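Local coordinates for periplasmic solute binding protein (PDB 4RY1) that probably binds a sugar in the periplasm and delivers it to an ABC-type transporter, as a member of the bacterial solute-binding protein 1 family, at residues G56-V61 with A291-S296; D77-L82 with K107-P112; S119-K124 with M246-S251; Q193-S198 with S400-I405; A264-G269 with G344-N349. One frame throughout, in Å; residues are numbered along the deposited sequence. Where two conformers were deposited one is given.

Four of the five contacts reach one mixed sheet. Interactions 1 and 2 touch each other about strand 284-292, and interactions 3 and 5 adjoin on the far side of the chain's centre; interaction 4 stands apart, a two-stranded hairpin against the C-terminal helix. Strand 107-123 runs through both groups: its first residues serve interaction 2, its last interaction 3. Interactions 2 and 3 are buried, but the first mixes backbone bonds with leucine packing whereas the second is antiparallel strand pairing. Interactions 1 and 4 are partly buried and lean on side-chain carboxylate, hydroxyl or amide groups together with waters. Interaction 5 lies at the surface and is apolar.

Interaction 1: residues G56-V61 with A291-S296; sequences GQEPDV and AISKNS
Asp60 O is met by two neighbouring groups of the opposite backbone. Ser293 N donates to Asp60 O at 2.9 Å, with an N-H...O angle of 159° and the nitrogen well above the carbonyl plane, while the CA-H of Ile292 points at Asp60 O across 3.1 Å between CA and O. The carboxylate of Asp60 makes a second tie: Ser296 OG gives its proton to Asp60 OD2 at 2.7 Å, meeting the anti lone pair, and in turn accepts from His298 N. With OG anti to the backbone N (chi1 178°), Ser296 reaches back across to the aspartate, whose other oxygen, OD1, is taken by Arg6 N. These bonds sit where strand 284-292 runs out into a type I turn, Ser293 to Ser296, and where the loop after helix 45-55 enters strand 61-64. Val61 and Ile292 form an antiparallel non-hydrogen-bonded pair in the central sheet, their side chains on the face packed by Ala302 and Met306 of helix 299-310. Val61 CA adds a CA-H contact to Ala291 O at 3.3 Å. Upstream, the Glu58 chain bends at chi2 and brings its carboxylate beside the turn. A water donates to Glu58 OE2 at 2.7 Å and accepts from Lys294 N at 3.0 Å. In the conformer described, Ser293 OG comes within 3.1 Å of Glu58 OE2.

Interaction 2: residues D77-L82 with K107-P112; sequences DGFYDL and KLQGLP
The first residues of strand 107-123 are met by the loop 77-82, and the direct hydrogen bonds run from Asp81 and Leu82 to Leu108. Leu82 N donates to Leu108 O at 3.0 Å; the bond is nearly straight, 171°, and lies in the carbonyl plane. One residue earlier Asp81 has CG anti to the backbone N (chi1 -180°), which carries the carboxylate toward the strand: OD1 accepts from Leu108 N, also at 3.0 Å, but the nitrogen comes from above the carboxylate plane and the angle falls to 144°. Both backbone polar atoms of Leu108 are thus used, in a strand that belongs to the mixed sheet. Asp81 OD1 also takes Asn83 N, an Asx turn where the chain enters a 3-10 conformation, and OD2 rests 3.7 Å from Lys107 CG, the two side chains crossing at about a right angle. Leu82 CB packs on Leu108 CD2 at 3.8 Å, and its CD1 reaches Leu111 CB at 3.9 Å, lying over the peptide between Gly110 and Leu111. Met306 of helix 299-310 touches Leu82 and Leu111 alike. The Phe79 ring approaches Gln109 O obliquely. A single water donates to Tyr80 O and to Gln109 O, each at 2.8 Å.

Interaction 3: residues S119-K124 with M246-S251; sequences SMIYNK and MYLWDS
Tyr247 lies beside Met120 and Ser119 in an antiparallel pairing of strands 107-123 and 245-249, part of the mixed sheet of this solute-binding fold. From its CB, which is 3.9 Å from Met120 SD, the side chain leaves with CG anti to the backbone N (chi1 -179°), and that turns the ring along the neighbouring strand. CD1 comes to 4.0 Å from Ser119 O and CE1 lies a little further on, near Ser119 N. At the tip, OH bonds a glycerol, probably from the crystallisation liquor. The sulfur of Met120, in one of two deposited conformers, sits obliquely to the ring, 69° off its normal, a Met-aromatic contact. Leu174 of helix 169-183 touches both side chains. On the other face Ile121 CG1 and Leu248 CD1 meet loosely at 4.3 Å. The bonding alternates as in an antiparallel pair, though the strands are well twisted, 130° between their directions: Ile121 and Met246 bond each other both ways, each at 2.9 Å from N to O. Ser119 and Leu248 form the next hydrogen-bonded pair, and between them Met120 and Tyr247 are the non-hydrogen-bonded pair. At the Ser119 end of the ladder Ser119 OG contacts two waters; one lies 2.8 Å from Asp250 OD2, which also takes Ser117 N, and the other donates to Leu248 O at 2.9 Å.

Interaction 4: residues Q193-S198 with S400-I405; sequences QSIAYS and SGANRI
Gln193 meets the helix through its backbone: a water donates to Gln193 O at 2.7 Å and to Asn403 O at 2.9 Å, bridging the two carbonyls. Its side-chain OE1 goes further along the same helix, to Lys407. The little hairpin of strands 188-189 and 194-195 holds a G1 bulge, in which Gln193 and Ser194 together stand opposite Asp189. Ser194 CA lies 3.3 Å from Asn403 OD1, and in the conformer described its hydroxyl bonds Lys192 O. At Ile195 comes the direct bond: the backbone N donates to Asn403 OD1 at 2.7 Å, almost straight at 175° and in the carbonyl plane. Asn403 CG stands anti to the carbonyl carbon (chi1 -80°), which swings the amide to the strand. The isoleucine side chain points onto helix 391-409, CG1 touching Ala402 CB at 3.8 Å, with Leu399 and Leu406 nearby and Val202 of helix 199-214 also touching it. Asn403 ND2 donates to a water at 3.0 Å, and that water donates to Ile195 O. The amide thus supplies an acceptor for the N-H of Ile195 and, through water, a donor for its C=O, which should fix the amide's rotation while the side chain packs on Ala402.

Interaction 5: residues A264-G269 with G344-N349; sequences AVLETG and GNLLAN
Leu346 turns toward the strand with CG anti to its own backbone N (chi1 -178°) and a second torsion of 55°, and this sets its two methyls side by side against residues 266-268. CD2 packs on Leu266 CB at 3.6 Å; CD1 lies further along the backbone, 3.6 Å from Thr268 N. Thr268 supplies the other touch. Its OG1 is trans to the backbone N (chi1 -174°), which places CG2 between N and the carbonyl carbon, and that methyl meets Asn349 CB at 4.2 Å, the two side chains crossing at about a right angle. The contact thus joins edge strand 266-268, itself paired with strand 107-123 through Met120 and Tyr122, to the first turn of helix 346-356. Asn345 is the N-cap of that helix: its OD1 accepts from Ala348 N at 3.0 Å, while its ND2 goes to Tyr254 OH. The amide of Asn349 is likewise engaged away from the strand, with ND2 donating to Pro343 O. Ile121 of the neighbouring strand touches both Leu266 and Leu346, and Ser257 of helix 253-257 also lies against both leucines. The join between strand and helix rests on methyl groups pressed against backbone and aliphatic carbon, without a hydrogen bond between the two segments, so between these two the fit probably depends on shape rather than on directed bonds.

Interaction 1: residues G56-V61 with A291-S296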
# COMPACT_ATOMS: atom_id res chain seq x y z
N GLY A 56 -2.00 27.09 -5.31
CA GLY A 56 -2.89 27.45 -4.20
C GLY A 56 -4.35 27.05 -4.42
O GLY A 56 -5.25 27.60 -3.78
N GLN A 57 -4.58 26.10 -5.32
CA GLN A 57 -5.94 25.72 -5.74
C GLN A 57 -6.43 24.40 -5.11
O GLN A 57 -7.48 23.89 -5.47
CB GLN A 57 -6.04 25.60 -7.26
CG GLN A 57 -5.69 26.85 -8.04
CD GLN A 57 -6.39 28.08 -7.53
OE1 GLN A 57 -5.78 28.95 -6.91
NE2 GLN A 57 -7.70 28.15 -7.75
N GLU A 58 -5.64 23.82 -4.22
CA GLU A 58 -5.98 22.51 -3.66
C GLU A 58 -7.22 22.57 -2.75
O GLU A 58 -7.54 23.61 -2.17
CB GLU A 58 -4.78 21.96 -2.91
CG GLU A 58 -4.42 22.67 -1.61
CD GLU A 58 -3.48 23.87 -1.76
OE1 GLU A 58 -3.41 24.51 -2.85
OE2 GLU A 58 -2.84 24.18 -0.75
N PRO A 59 -7.91 21.44 -2.62
CA PRO A 59 -9.03 21.39 -1.71
C PRO A 59 -8.66 21.54 -0.25
O PRO A 59 -7.52 21.34 0.14
CB PRO A 59 -9.65 20.02 -1.95
CG PRO A 59 -8.85 19.33 -2.96
CD PRO A 59 -7.63 20.14 -3.24
N ASP A 60 -9.65 21.87 0.55
CA ASP A 60 -9.45 22.05 2.00
C ASP A 60 -9.00 20.76 2.69
O ASP A 60 -8.19 20.80 3.61
CB ASP A 60 -10.73 22.56 2.67
CG ASP A 60 -11.19 23.88 2.08
OD1 ASP A 60 -11.89 23.85 1.05
OD2 ASP A 60 -10.76 24.92 2.60
N VAL A 61 -9.62 19.66 2.28
CA VAL A 61 -9.29 18.32 2.77
C VAL A 61 -8.87 17.45 1.60
O VAL A 61 -9.58 17.36 0.59
CB VAL A 61 -10.46 17.64 3.51
CG1 VAL A 61 -10.10 16.22 3.98
CG2 VAL A 61 -10.84 18.46 4.72
N ALA A 291 -5.31 15.20 4.90
CA ALA A 291 -4.56 16.43 5.19
C ALA A 291 -5.45 17.64 4.93
O ALA A 291 -6.33 17.59 4.10
CB ALA A 291 -3.33 16.51 4.30
N ILE A 292 -5.19 18.70 5.67
CA ILE A 292 -5.85 20.01 5.49
C ILE A 292 -4.89 20.97 4.76
O ILE A 292 -3.71 21.02 5.06
CB ILE A 292 -6.28 20.61 6.84
CG1 ILE A 292 -7.31 19.69 7.52
CG2 ILE A 292 -6.84 22.02 6.67
CD1 ILE A 292 -7.73 20.13 8.92
N SER A 293 -5.45 21.71 3.81
CA SER A 293 -4.69 22.69 3.04
C SER A 293 -4.03 23.69 3.95
O SER A 293 -4.67 24.20 4.86
CB SER A 293 -5.59 23.45 2.07
OG SER A 293 -4.88 24.57 1.53
N LYS A 294 -2.77 24.00 3.66
CA LYS A 294 -1.97 24.88 4.50
C LYS A 294 -2.70 26.20 4.68
O LYS A 294 -2.71 26.75 5.79
CB LYS A 294 -0.55 25.12 3.92
CG LYS A 294 0.44 25.65 4.98
CD LYS A 294 1.82 25.99 4.43
CE LYS A 294 2.84 26.19 5.56
NZ LYS A 294 4.21 26.48 5.04
N ASN A 295 -3.32 26.69 3.61
CA ASN A 295 -4.00 27.99 3.65
C ASN A 295 -5.52 27.93 3.52
O ASN A 295 -6.16 28.88 3.09
CB ASN A 295 -3.41 28.90 2.57
CG ASN A 295 -1.89 28.94 2.61
OD1 ASN A 295 -1.22 28.54 1.66
ND2 ASN A 295 -1.35 29.41 3.72
N SER A 296 -6.11 26.80 3.92
CA SER A 296 -7.58 26.73 4.02
C SER A 296 -8.12 27.90 4.84
O SER A 296 -7.55 28.22 5.88
CB SER A 296 -8.01 25.45 4.72
OG SER A 296 -9.42 25.36 4.88
O HOH W 1 -1.72 22.65 1.22

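Interaction 2: residues D77-L82 with K107-P112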
# COMPACT_ATOMS: atom_id res chain seq x y z
N ASP A 77 6.02 23.03 1.17
CA ASP A 77 5.43 23.99 2.11
C ASP A 77 4.77 23.32 3.30
O ASP A 77 4.52 23.96 4.31
CB ASP A 77 4.36 24.84 1.44
CG ASP A 77 4.89 25.71 0.32
OD1 ASP A 77 6.08 26.09 0.35
OD2 ASP A 77 4.10 26.06 -0.60
N GLY A 78 4.44 22.03 3.17
CA GLY A 78 3.71 21.34 4.20
C GLY A 78 2.23 21.64 4.17
O GLY A 78 1.74 22.50 3.43
N PHE A 79 1.53 20.88 4.98
CA PHE A 79 0.11 21.01 5.15
C PHE A 79 -0.21 21.76 6.45
O PHE A 79 0.69 22.07 7.26
CB PHE A 79 -0.53 19.61 5.10
CG PHE A 79 -0.38 18.95 3.75
CD1 PHE A 79 -1.01 19.48 2.62
CD2 PHE A 79 0.43 17.85 3.58
CE1 PHE A 79 -0.87 18.89 1.38
CE2 PHE A 79 0.57 17.26 2.33
CZ PHE A 79 -0.09 17.78 1.23
N TYR A 80 -1.49 22.05 6.64
CA TYR A 80 -1.92 22.62 7.91
C TYR A 80 -1.56 21.66 9.05
O TYR A 80 -1.85 20.45 8.98
CB TYR A 80 -3.40 22.90 7.86
CG TYR A 80 -3.99 23.48 9.12
CD1 TYR A 80 -4.11 24.86 9.27
CD2 TYR A 80 -4.51 22.65 10.13
CE1 TYR A 80 -4.69 25.40 10.41
CE2 TYR A 80 -5.06 23.19 11.26
CZ TYR A 80 -5.17 24.57 11.39
OH TYR A 80 -5.77 25.05 12.54
N ASP A 81 -0.98 22.21 10.11
CA ASP A 81 -0.54 21.40 11.25
C ASP A 81 -1.74 20.92 12.07
O ASP A 81 -2.36 21.69 12.81
CB ASP A 81 0.41 22.21 12.11
CG ASP A 81 0.92 21.46 13.32
OD1 ASP A 81 0.63 20.26 13.50
OD2 ASP A 81 1.63 22.13 14.11
N LEU A 82 -2.05 19.63 11.94
CA LEU A 82 -3.23 19.06 12.61
C LEU A 82 -3.18 19.07 14.13
O LEU A 82 -4.22 18.97 14.78
CB LEU A 82 -3.50 17.65 12.13
CG LEU A 82 -3.77 17.48 10.63
CD1 LEU A 82 -4.09 16.02 10.35
CD2 LEU A 82 -4.92 18.33 10.13
N LYS A 107 5.28 18.85 13.34
CA LYS A 107 3.98 19.27 12.82
C LYS A 107 3.29 18.09 12.16
O LYS A 107 3.86 17.40 11.32
CB LYS A 107 4.17 20.37 11.80
CG LYS A 107 4.83 21.60 12.41
CD LYS A 107 4.76 22.80 11.49
CE LYS A 107 5.37 24.04 12.14
NZ LYS A 107 6.85 24.00 12.08
N LEU A 108 2.06 17.82 12.58
CA LEU A 108 1.31 16.66 12.08
C LEU A 108 0.72 16.96 10.70
O LEU A 108 -0.15 17.81 10.57
CB LEU A 108 0.24 16.25 13.07
CG LEU A 108 -0.58 15.01 12.70
CD1 LEU A 108 0.29 13.78 12.53
CD2 LEU A 108 -1.65 14.75 13.74
N GLN A 109 1.21 16.26 9.68
CA GLN A 109 0.89 16.61 8.29
C GLN A 109 -0.42 16.01 7.78
O GLN A 109 -0.97 16.48 6.80
CB GLN A 109 2.03 16.16 7.37
CG GLN A 109 3.38 16.79 7.69
CD GLN A 109 3.30 18.30 7.65
OE1 GLN A 109 3.52 19.00 8.66
NE2 GLN A 109 2.97 18.81 6.49
N GLY A 110 -0.87 14.94 8.43
CA GLY A 110 -2.05 14.22 7.97
C GLY A 110 -2.49 13.24 9.04
O GLY A 110 -1.72 12.88 9.91
N LEU A 111 -3.75 12.83 8.97
CA LEU A 111 -4.32 11.92 9.95
C LEU A 111 -4.51 10.55 9.26
O LEU A 111 -5.27 10.44 8.29
CB LEU A 111 -5.66 12.43 10.44
CG LEU A 111 -6.37 11.65 11.53
CD1 LEU A 111 -5.47 11.36 12.73
CD2 LEU A 111 -7.62 12.45 11.95
N PRO A 112 -3.80 9.50 9.71
CA PRO A 112 -4.02 8.22 9.08
C PRO A 112 -5.45 7.74 9.12
O PRO A 112 -6.08 7.77 10.18
CB PRO A 112 -3.10 7.29 9.87
CG PRO A 112 -2.00 8.19 10.28
CD PRO A 112 -2.69 9.46 10.66
O HOH W 2 -2.92 18.39 7.44

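Interaction 3: residues S119-K124 with M246-S251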
# COMPACT_ATOMS: atom_id res chain seq x y z
N SER A 119 0.71 -8.38 3.02
CA SER A 119 0.55 -9.78 3.38
C SER A 119 0.14 -10.58 2.15
O SER A 119 -0.25 -10.03 1.13
CB SER A 119 -0.40 -9.94 4.56
OG SER A 119 -1.68 -9.39 4.28
N MET A 120 0.32 -11.89 2.23
CA MET A 120 -0.09 -12.77 1.15
C MET A 120 -1.59 -13.07 1.16
O MET A 120 -2.17 -13.41 2.20
CB MET A 120 0.68 -14.08 1.23
CG MET A 120 2.12 -13.92 0.81
SD MET A 120 2.37 -13.47 -0.93
CE MET A 120 4.14 -13.73 -0.99
N ILE A 121 -2.19 -12.98 -0.01
CA ILE A 121 -3.56 -13.38 -0.26
C ILE A 121 -3.43 -14.51 -1.29
O ILE A 121 -2.82 -14.32 -2.33
CB ILE A 121 -4.41 -12.21 -0.80
CG1 ILE A 121 -4.43 -11.08 0.22
CG2 ILE A 121 -5.81 -12.69 -1.14
CD1 ILE A 121 -5.27 -11.41 1.43
N TYR A 122 -3.98 -15.67 -0.99
CA TYR A 122 -3.86 -16.83 -1.85
C TYR A 122 -5.21 -17.33 -2.31
O TYR A 122 -6.20 -17.23 -1.59
CB TYR A 122 -3.15 -17.96 -1.11
CG TYR A 122 -1.70 -17.75 -0.76
CD1 TYR A 122 -0.77 -17.39 -1.74
CD2 TYR A 122 -1.23 -17.96 0.54
CE1 TYR A 122 0.58 -17.25 -1.44
CE2 TYR A 122 0.12 -17.82 0.85
CZ TYR A 122 1.03 -17.46 -0.12
OH TYR A 122 2.38 -17.34 0.17
N ASN A 123 -5.21 -17.92 -3.50
CA ASN A 123 -6.37 -18.60 -4.06
C ASN A 123 -6.33 -20.05 -3.60
O ASN A 123 -5.56 -20.88 -4.10
CB ASN A 123 -6.39 -18.53 -5.58
CG ASN A 123 -7.68 -19.08 -6.17
OD1 ASN A 123 -8.17 -20.11 -5.71
ND2 ASN A 123 -8.25 -18.38 -7.15
N LYS A 124 -7.15 -20.34 -2.61
CA LYS A 124 -7.15 -21.65 -1.96
C LYS A 124 -7.34 -22.80 -2.94
O LYS A 124 -6.68 -23.84 -2.86
CB LYS A 124 -8.24 -21.71 -0.90
CG LYS A 124 -8.38 -23.07 -0.24
CD LYS A 124 -9.54 -23.08 0.76
CE LYS A 124 -10.02 -24.47 1.14
NZ LYS A 124 -8.93 -25.23 1.80
N MET A 246 -1.29 -12.96 -4.35
CA MET A 246 -0.78 -11.60 -4.47
C MET A 246 -0.25 -11.14 -3.12
O MET A 246 -0.79 -11.51 -2.07
CB MET A 246 -1.88 -10.62 -4.93
CG MET A 246 -2.26 -10.75 -6.39
SD MET A 246 -1.06 -10.23 -7.66
CE MET A 246 -1.93 -10.98 -9.07
N TYR A 247 0.80 -10.33 -3.16
CA TYR A 247 1.40 -9.72 -1.98
C TYR A 247 0.90 -8.28 -1.92
O TYR A 247 1.52 -7.37 -2.45
CB TYR A 247 2.93 -9.77 -2.07
CG TYR A 247 3.73 -9.21 -0.93
CD1 TYR A 247 3.64 -9.75 0.35
CD2 TYR A 247 4.64 -8.19 -1.14
CE1 TYR A 247 4.43 -9.26 1.38
CE2 TYR A 247 5.43 -7.71 -0.11
CZ TYR A 247 5.33 -8.25 1.15
OH TYR A 247 6.14 -7.74 2.15
N LEU A 248 -0.23 -8.09 -1.25
CA LEU A 248 -0.96 -6.81 -1.29
C LEU A 248 -0.88 -6.09 0.03
O LEU A 248 -0.83 -6.71 1.09
CB LEU A 248 -2.44 -7.08 -1.55
CG LEU A 248 -2.77 -7.76 -2.87
CD1 LEU A 248 -4.26 -8.08 -2.92
CD2 LEU A 248 -2.33 -6.92 -4.06
N TRP A 249 -0.99 -4.76 -0.03
CA TRP A 249 -1.42 -4.03 1.17
C TRP A 249 -2.82 -4.54 1.53
O TRP A 249 -3.67 -4.69 0.64
CB TRP A 249 -1.49 -2.53 0.92
CG TRP A 249 -0.19 -1.87 0.66
CD1 TRP A 249 0.21 -1.26 -0.50
CD2 TRP A 249 0.90 -1.71 1.59
NE1 TRP A 249 1.47 -0.74 -0.33
CE2 TRP A 249 1.91 -1.01 0.93
CE3 TRP A 249 1.10 -2.09 2.93
CZ2 TRP A 249 3.12 -0.69 1.55
CZ3 TRP A 249 2.30 -1.77 3.54
CH2 TRP A 249 3.29 -1.07 2.86
N ASP A 250 -3.12 -4.75 2.81
CA ASP A 250 -4.48 -5.24 3.13
C ASP A 250 -5.57 -4.25 2.69
O ASP A 250 -6.70 -4.64 2.42
CB ASP A 250 -4.65 -5.77 4.57
CG ASP A 250 -4.23 -4.78 5.63
OD1 ASP A 250 -4.80 -3.67 5.66
OD2 ASP A 250 -3.36 -5.13 6.48
N SER A 251 -5.20 -2.97 2.55
CA SER A 251 -6.11 -1.92 2.05
C SER A 251 -6.47 -2.08 0.57
O SER A 251 -7.36 -1.40 0.06
CB SER A 251 -5.47 -0.55 2.29
OG SER A 251 -4.26 -0.44 1.58
O HOH W 3 -2.18 -7.62 6.33
O HOH W 4 -3.12 -8.12 2.11

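Interaction 4: residues Q193-S198 with S400-I405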
# COMPACT_ATOMS: atom_id res chain seq x y z
N GLN A 193 21.46 9.65 2.06
CA GLN A 193 20.68 9.93 0.83
C GLN A 193 21.00 8.90 -0.23
O GLN A 193 21.23 9.23 -1.40
CB GLN A 193 20.95 11.34 0.33
CG GLN A 193 20.62 12.32 1.43
CD GLN A 193 20.82 13.77 1.11
OE1 GLN A 193 21.32 14.15 0.05
NE2 GLN A 193 20.45 14.62 2.06
N SER A 194 20.97 7.64 0.19
CA SER A 194 21.48 6.53 -0.60
C SER A 194 20.81 5.21 -0.30
O SER A 194 20.12 5.05 0.71
CB SER A 194 23.00 6.37 -0.38
OG SER A 194 23.73 7.52 -0.79
N ILE A 195 21.03 4.27 -1.21
CA ILE A 195 20.70 2.88 -0.97
C ILE A 195 21.61 2.37 0.17
O ILE A 195 22.82 2.62 0.19
CB ILE A 195 20.87 2.04 -2.26
CG1 ILE A 195 19.83 2.42 -3.33
CG2 ILE A 195 20.80 0.55 -1.97
CD1 ILE A 195 18.40 2.07 -2.99
N ALA A 196 21.00 1.70 1.14
CA ALA A 196 21.71 1.15 2.31
C ALA A 196 22.39 -0.19 2.02
O ALA A 196 23.37 -0.58 2.67
CB ALA A 196 20.77 1.00 3.48
N TYR A 197 21.84 -0.93 1.06
CA TYR A 197 22.44 -2.20 0.62
C TYR A 197 23.80 -1.94 -0.02
O TYR A 197 23.99 -0.98 -0.76
CB TYR A 197 21.54 -2.94 -0.38
CG TYR A 197 20.17 -3.37 0.10
CD1 TYR A 197 19.84 -3.45 1.45
CD2 TYR A 197 19.19 -3.72 -0.81
CE1 TYR A 197 18.57 -3.84 1.86
CE2 TYR A 197 17.93 -4.10 -0.41
CZ TYR A 197 17.61 -4.17 0.92
OH TYR A 197 16.35 -4.54 1.28
N SER A 198 24.76 -2.80 0.31
CA SER A 198 26.03 -2.84 -0.40
C SER A 198 25.83 -3.26 -1.86
O SER A 198 24.76 -3.77 -2.25
CB SER A 198 26.96 -3.85 0.26
OG SER A 198 26.44 -5.17 0.12
N SER A 400 23.64 2.67 -8.89
CA SER A 400 24.12 4.02 -9.25
C SER A 400 22.95 4.95 -9.61
O SER A 400 22.91 6.10 -9.18
CB SER A 400 25.17 3.96 -10.37
OG SER A 400 24.74 3.18 -11.46
N GLY A 401 22.00 4.45 -10.39
CA GLY A 401 20.86 5.29 -10.81
C GLY A 401 19.94 5.62 -9.63
O GLY A 401 19.43 6.75 -9.49
N ALA A 402 19.72 4.62 -8.79
CA ALA A 402 18.91 4.78 -7.58
C ALA A 402 19.53 5.84 -6.68
O ALA A 402 18.85 6.73 -6.16
CB ALA A 402 18.75 3.46 -6.83
N ASN A 403 20.86 5.79 -6.54
CA ASN A 403 21.55 6.76 -5.69
C ASN A 403 21.44 8.19 -6.25
O ASN A 403 21.26 9.14 -5.47
CB ASN A 403 23.00 6.36 -5.44
CG ASN A 403 23.12 5.29 -4.35
OD1 ASN A 403 22.20 5.10 -3.54
ND2 ASN A 403 24.25 4.60 -4.32
N ARG A 404 21.52 8.35 -7.57
CA ARG A 404 21.26 9.66 -8.20
C ARG A 404 19.84 10.16 -7.87
O ARG A 404 19.66 11.31 -7.53
CB ARG A 404 21.49 9.66 -9.72
CG ARG A 404 22.95 9.44 -10.12
CD ARG A 404 23.18 9.49 -11.63
NE ARG A 404 22.79 8.27 -12.36
CZ ARG A 404 23.51 7.15 -12.43
NH1 ARG A 404 24.67 7.04 -11.78
NH2 ARG A 404 23.06 6.13 -13.14
N ILE A 405 18.86 9.28 -7.99
CA ILE A 405 17.46 9.65 -7.70
C ILE A 405 17.30 10.11 -6.26
O ILE A 405 16.70 11.13 -5.98
CB ILE A 405 16.49 8.48 -7.98
CG1 ILE A 405 16.39 8.23 -9.48
CG2 ILE A 405 15.10 8.76 -7.40
CD1 ILE A 405 15.90 6.85 -9.86
O HOH W 5 23.14 8.99 -3.33
O HOH W 6 24.74 3.11 -1.78

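Interaction 5: residues A264-G269 with G344-N349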
# COMPACT_ATOMS: atom_id res chain seq x y z
N ALA A 264 -15.13 -18.20 -5.85
CA ALA A 264 -13.69 -18.15 -5.59
C ALA A 264 -13.43 -18.01 -4.09
O ALA A 264 -14.21 -17.39 -3.37
CB ALA A 264 -13.03 -17.02 -6.35
N VAL A 265 -12.34 -18.61 -3.63
CA VAL A 265 -11.95 -18.55 -2.22
C VAL A 265 -10.53 -17.99 -2.12
O VAL A 265 -9.56 -18.67 -2.47
CB VAL A 265 -12.00 -19.92 -1.53
CG1 VAL A 265 -11.50 -19.81 -0.08
CG2 VAL A 265 -13.42 -20.49 -1.57
N LEU A 266 -10.46 -16.75 -1.63
CA LEU A 266 -9.20 -16.08 -1.29
C LEU A 266 -9.00 -16.13 0.23
O LEU A 266 -9.95 -15.90 0.98
CB LEU A 266 -9.19 -14.64 -1.79
CG LEU A 266 -9.24 -14.48 -3.32
CD1 LEU A 266 -9.22 -13.00 -3.66
CD2 LEU A 266 -8.13 -15.20 -4.08
N GLU A 267 -7.78 -16.42 0.66
CA GLU A 267 -7.42 -16.52 2.07
C GLU A 267 -6.12 -15.80 2.41
O GLU A 267 -5.21 -15.69 1.59
CB GLU A 267 -7.25 -17.98 2.49
CG GLU A 267 -8.44 -18.88 2.26
CD GLU A 267 -8.23 -20.27 2.84
OE1 GLU A 267 -7.15 -20.87 2.58
OE2 GLU A 267 -9.14 -20.75 3.55
N THR A 268 -6.05 -15.33 3.65
CA THR A 268 -4.83 -14.77 4.20
C THR A 268 -3.82 -15.91 4.41
O THR A 268 -4.17 -16.97 4.92
CB THR A 268 -5.11 -13.99 5.51
OG1 THR A 268 -3.92 -13.33 5.95
CG2 THR A 268 -5.62 -14.89 6.61
N GLY A 269 -2.58 -15.70 3.97
CA GLY A 269 -1.52 -16.71 4.02
C GLY A 269 -0.43 -16.40 5.04
O GLY A 269 -0.27 -15.27 5.48
N GLY A 344 -15.38 -13.71 8.83
CA GLY A 344 -15.52 -14.12 7.42
C GLY A 344 -14.93 -13.12 6.44
O GLY A 344 -14.88 -13.37 5.24
N ASN A 345 -14.50 -11.98 6.97
CA ASN A 345 -14.08 -10.86 6.14
C ASN A 345 -12.58 -10.93 5.90
O ASN A 345 -11.79 -10.94 6.84
CB ASN A 345 -14.48 -9.54 6.80
CG ASN A 345 -14.11 -8.35 5.95
OD1 ASN A 345 -12.94 -8.00 5.86
ND2 ASN A 345 -15.10 -7.75 5.30
N LEU A 346 -12.20 -10.98 4.63
CA LEU A 346 -10.80 -11.21 4.26
C LEU A 346 -9.86 -10.07 4.72
O LEU A 346 -8.73 -10.31 5.15
CB LEU A 346 -10.66 -11.44 2.75
CG LEU A 346 -9.28 -11.76 2.20
CD1 LEU A 346 -8.62 -12.96 2.88
CD2 LEU A 346 -9.39 -11.99 0.71
N LEU A 347 -10.33 -8.83 4.58
CA LEU A 347 -9.57 -7.69 5.08
C LEU A 347 -9.33 -7.79 6.60
O LEU A 347 -8.22 -7.66 7.07
CB LEU A 347 -10.25 -6.37 4.70
CG LEU A 347 -9.83 -5.12 5.50
CD1 LEU A 347 -8.35 -4.79 5.37
CD2 LEU A 347 -10.69 -3.95 5.07
N ALA A 348 -10.39 -8.10 7.35
CA ALA A 348 -10.27 -8.22 8.79
C ALA A 348 -9.29 -9.33 9.13
O ALA A 348 -8.47 -9.21 10.02
CB ALA A 348 -11.62 -8.52 9.40
N ASN A 349 -9.39 -10.42 8.40
CA ASN A 349 -8.52 -11.57 8.67
C ASN A 349 -7.03 -11.24 8.37
O ASN A 349 -6.13 -11.55 9.17
CB ASN A 349 -8.99 -12.78 7.85
CG ASN A 349 -10.28 -13.39 8.39
OD1 ASN A 349 -10.57 -13.30 9.58
ND2 ASN A 349 -11.06 -13.99 7.52